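Local atomic coordinates of NIF3-related protein (Bacillus cereus, PDB entry 2GX8), a protein that is of unknown function but belongs to the NIF3 family and binds zinc ions at a two-metal site. Residues 310-315 with 331-336; 297-302 with 351-356. All blocks are in the same frame, centred on the assembly; numbering follows the deposited sequence.

Overall arrangement
Interactions 1 and 2 are neighbours in one sheet, their centres about 9 Å apart. Across it the strands run in the order 306-313, 331-335, 351-354, 298-300; the first three are parallel and the last is reversed. Residues 331-336 and 351-356 form the seam, where Tyr-332 N lies 2.8 Å from Asn-351 O and Tyr-332 O 3.0 Å from Val-353 N, both probable hydrogen bonds. In interaction 1, Gly-315 comes within about 4 Å of a bound zinc ion, nearest atoms; in interaction 2, the side chain of Asp-354 is about 11 Å from the zinc ion nearest it, and strand 298-300 meets the second subunit.

Interaction 1. Residues 310-315 with 331-336; sequences VAVLGG and VYVTGD
Ala-311 is held through both its backbone N and its O: the N donates to Val-331 O (3.1 Å) and the O accepts from Val-333 N (2.8 Å). Leu-313 N continues the pattern to Val-333 O. Further on, Thr-334 turns OG1 anti to its own nitrogen (chi1 -168°), which sets the hydroxyl in the carbonyl plane of Leu-313 O at 2.9 Å, while Gly-335 N donates to Gly-315 O. The side chain thus bonds the carbonyl just where the chain turns a corner at Gly-314 and Gly-315.

On one face Tyr-332 lies alongside Leu-313, its ring edge facing Ala-311 O and Leu-313 CB, while Ala-311 CB, 3.6 Å from CD2 of Tyr-332, lies off the ring plane on the side away from Thr-334 CG2. That methyl sits 3.5 Å above the plane, near the rim, and Tyr-332 OH is tied to Gly-317 O. On the other face the two segments contribute four valines, with Val-310 CG2 touching Val-331 CG1 at 3.7 Å and Val-312 beside Val-333; Phe-284 of helix 281-292 packs on Val-310, Val-331 and Val-333. Beyond the strands, Asp-336 OD2 bonds His-357 ND1, a second-shell contact to a zinc ligand. These are the parallel strands of a beta-alpha-beta unit, connected through helix 321-326, with their C-terminal ends directed to the zinc site.

Interaction 2. Residues 297-302 with 351-356; sequences ARVVGK and NIVDPG
Arg-298 meets Asp-354 in a skewed salt bridge: OD2 lies near the edge of the guanidinium, but NH2, 2.7 Å from OD2, reaches it from above the carboxylate plane, the two planes being 53° apart. Both side chains leave the same face of the sheet and run alongside each other, the arginine bending at chi3 (-65°) so that NH2 reaches the carboxylate. A water bridges the same two residues, accepting from Arg-298 NE and donating to Asp-354 O, the carbonyl that also takes the Arg-298 N-H. Each charged group has further work: Met-337 gives its N-H to Asp-354 OD2 and its carbonyl to Arg-298 NH2, while Asp-354 OD1 accepts from Gly-356 N at 2.9 Å, closing an Asx turn at the strand end. So many bonds should hold the carboxylate's rotation.

Behind this, the backbones pair antiparallel. Arg-298 and Asp-354 exchange two hydrogen bonds, Val-300 and Ile-352 another two, the Val-300 N to Ile-352 O bond being 2.8 Å; Val-299 faces Val-353 as the non-hydrogen-bonded pair between. Val-300 CB rests 3.8 Å from Ile-352 CB, on the side of helix 339-348, and Val-299 packs on helix 281-292. At the far end a second water links Lys-302 N to Asn-351 OD1.

In the second subunit, Phe-394 makes a cation-pi contact with Arg-298, and a strand of that chain pairs antiparallel with residues 298-300. This is a beta sheet continued across a subunit interface, with strand 298-300 as the joining strand.

Interaction 1. Residues 310-315 with 331-336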
# COMPACT_ATOMS: atom_id res chain seq x y z
N VAL C 310 32.09 -22.53 10.68
CA VAL C 310 30.78 -22.51 11.26
C VAL C 310 30.19 -21.10 11.33
O VAL C 310 30.86 -20.15 11.73
CB VAL C 310 30.88 -23.01 12.72
CG1 VAL C 310 29.53 -22.96 13.44
CG2 VAL C 310 31.50 -24.40 12.79
N ALA C 311 28.91 -20.99 10.96
CA ALA C 311 28.17 -19.74 11.09
C ALA C 311 27.19 -19.92 12.25
O ALA C 311 26.62 -20.98 12.43
CB ALA C 311 27.41 -19.43 9.78
N VAL C 312 27.04 -18.91 13.09
CA VAL C 312 26.01 -19.00 14.17
C VAL C 312 25.20 -17.72 14.26
O VAL C 312 25.74 -16.65 14.08
CB VAL C 312 26.59 -19.40 15.57
CG1 VAL C 312 27.83 -18.58 15.91
CG2 VAL C 312 25.52 -19.29 16.65
N LEU C 313 23.91 -17.84 14.49
CA LEU C 313 23.09 -16.67 14.65
C LEU C 313 22.01 -17.05 15.67
O LEU C 313 21.12 -17.85 15.37
CB LEU C 313 22.51 -16.25 13.30
CG LEU C 313 21.79 -14.90 13.19
CD1 LEU C 313 21.72 -14.52 11.75
CD2 LEU C 313 20.42 -14.91 13.78
N GLY C 314 22.08 -16.50 16.88
CA GLY C 314 21.11 -16.89 17.90
C GLY C 314 19.74 -16.39 17.52
O GLY C 314 19.65 -15.32 16.94
N GLY C 315 18.68 -17.15 17.81
CA GLY C 315 17.33 -16.67 17.48
C GLY C 315 16.88 -17.22 16.13
O GLY C 315 17.40 -18.24 15.69
N VAL C 331 28.54 -25.42 7.98
CA VAL C 331 27.41 -25.69 8.84
C VAL C 331 26.88 -24.37 9.41
O VAL C 331 27.65 -23.45 9.64
CB VAL C 331 27.80 -26.63 10.01
CG1 VAL C 331 28.81 -25.98 10.88
CG2 VAL C 331 26.58 -27.03 10.85
N TYR C 332 25.59 -24.30 9.66
CA TYR C 332 24.97 -23.09 10.20
C TYR C 332 24.18 -23.42 11.47
O TYR C 332 23.28 -24.22 11.44
CB TYR C 332 24.12 -22.44 9.10
CG TYR C 332 23.37 -21.14 9.44
CD1 TYR C 332 22.11 -20.89 8.88
CD2 TYR C 332 23.90 -20.16 10.31
CE1 TYR C 332 21.40 -19.70 9.15
CE2 TYR C 332 23.17 -18.94 10.61
CZ TYR C 332 21.93 -18.74 10.02
OH TYR C 332 21.17 -17.58 10.25
N VAL C 333 24.51 -22.78 12.58
CA VAL C 333 23.85 -23.02 13.86
C VAL C 333 22.88 -21.89 14.16
O VAL C 333 23.32 -20.81 14.52
CB VAL C 333 24.86 -23.06 15.02
CG1 VAL C 333 24.14 -23.27 16.34
CG2 VAL C 333 25.87 -24.13 14.80
N THR C 334 21.57 -22.16 14.08
CA THR C 334 20.55 -21.14 14.31
C THR C 334 19.23 -21.77 14.78
O THR C 334 19.05 -22.98 14.63
CB THR C 334 20.33 -20.32 13.01
OG1 THR C 334 19.55 -19.14 13.27
CG2 THR C 334 19.71 -21.18 11.91
N GLY C 335 18.31 -20.98 15.33
CA GLY C 335 17.04 -21.51 15.80
C GLY C 335 15.88 -21.35 14.83
O GLY C 335 15.99 -20.68 13.79
N ASP C 336 14.77 -21.98 15.17
CA ASP C 336 13.52 -21.87 14.42
C ASP C 336 13.56 -22.26 12.97
O ASP C 336 12.84 -21.71 12.16
CB ASP C 336 12.97 -20.45 14.56
CG ASP C 336 12.55 -20.13 15.98
OD1 ASP C 336 12.12 -21.09 16.67
OD2 ASP C 336 12.66 -18.93 16.38

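Interaction 2. Residues 297-302 with 351-356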
# COMPACT_ATOMS: atom_id res chain seq x y z
N ALA C 297 18.90 -31.56 19.54
CA ALA C 297 18.99 -30.62 18.41
C ALA C 297 18.43 -31.30 17.15
O ALA C 297 18.23 -32.51 17.15
CB ALA C 297 20.45 -30.14 18.17
N ARG C 298 18.15 -30.51 16.11
CA ARG C 298 17.76 -31.05 14.80
C ARG C 298 18.92 -30.71 13.88
O ARG C 298 19.51 -29.62 13.98
CB ARG C 298 16.46 -30.42 14.29
CG ARG C 298 15.29 -30.67 15.20
CD ARG C 298 14.00 -30.07 14.65
NE ARG C 298 14.09 -28.63 14.61
CZ ARG C 298 13.28 -27.86 13.89
NH1 ARG C 298 12.35 -28.42 13.13
NH2 ARG C 298 13.44 -26.54 13.90
N VAL C 299 19.25 -31.64 12.99
CA VAL C 299 20.35 -31.46 12.08
C VAL C 299 19.93 -31.64 10.62
O VAL C 299 19.24 -32.59 10.28
CB VAL C 299 21.47 -32.49 12.38
CG1 VAL C 299 22.58 -32.37 11.39
CG2 VAL C 299 22.03 -32.28 13.78
N VAL C 300 20.38 -30.74 9.75
CA VAL C 300 20.11 -30.85 8.34
C VAL C 300 21.41 -31.16 7.62
O VAL C 300 22.35 -30.39 7.72
CB VAL C 300 19.54 -29.54 7.74
CG1 VAL C 300 19.23 -29.73 6.26
CG2 VAL C 300 18.31 -29.12 8.48
N GLY C 301 21.48 -32.29 6.92
CA GLY C 301 22.68 -32.66 6.16
C GLY C 301 23.13 -34.07 6.47
O GLY C 301 22.59 -34.71 7.36
N LYS C 302 24.10 -34.58 5.73
CA LYS C 302 24.64 -35.89 6.00
C LYS C 302 25.59 -35.83 7.19
O LYS C 302 26.63 -35.19 7.12
CB LYS C 302 25.35 -36.41 4.75
CG LYS C 302 24.39 -36.51 3.58
CD LYS C 302 25.08 -36.47 2.22
CE LYS C 302 24.01 -36.33 1.13
NZ LYS C 302 24.53 -35.74 -0.12
N ASN C 351 24.89 -27.28 5.72
CA ASN C 351 24.44 -28.08 6.83
C ASN C 351 23.89 -27.16 7.89
O ASN C 351 24.21 -25.97 7.91
CB ASN C 351 25.60 -28.87 7.38
CG ASN C 351 26.13 -29.87 6.39
OD1 ASN C 351 25.43 -30.29 5.46
ND2 ASN C 351 27.36 -30.27 6.59
N ILE C 352 23.05 -27.70 8.77
CA ILE C 352 22.43 -26.90 9.79
C ILE C 352 22.33 -27.69 11.06
O ILE C 352 22.10 -28.88 11.03
CB ILE C 352 20.98 -26.49 9.39
CG1 ILE C 352 20.97 -25.95 7.95
CG2 ILE C 352 20.35 -25.54 10.42
CD1 ILE C 352 20.30 -24.67 7.81
N VAL C 353 22.58 -27.02 12.18
CA VAL C 353 22.30 -27.60 13.47
C VAL C 353 21.38 -26.58 14.15
O VAL C 353 21.73 -25.43 14.22
CB VAL C 353 23.52 -27.80 14.32
CG1 VAL C 353 23.08 -28.34 15.64
CG2 VAL C 353 24.54 -28.81 13.62
N ASP C 354 20.22 -27.01 14.64
CA ASP C 354 19.23 -26.13 15.27
C ASP C 354 19.15 -26.58 16.71
O ASP C 354 18.45 -27.53 17.03
CB ASP C 354 17.86 -26.29 14.58
CG ASP C 354 16.78 -25.38 15.14
OD1 ASP C 354 16.98 -24.75 16.20
OD2 ASP C 354 15.71 -25.26 14.50
N PRO C 355 19.84 -25.87 17.59
CA PRO C 355 19.79 -26.22 19.00
C PRO C 355 18.62 -25.52 19.68
O PRO C 355 18.41 -25.71 20.86
CB PRO C 355 21.11 -25.66 19.52
CG PRO C 355 21.41 -24.47 18.64
CD PRO C 355 20.68 -24.68 17.34
N GLY C 356 17.84 -24.73 18.94
CA GLY C 356 16.70 -24.02 19.50
C GLY C 356 17.03 -22.56 19.75
O GLY C 356 18.17 -22.20 20.08
O HOH W 1 15.36 -27.77 17.17
O HOH W 2 25.16 -32.80 3.90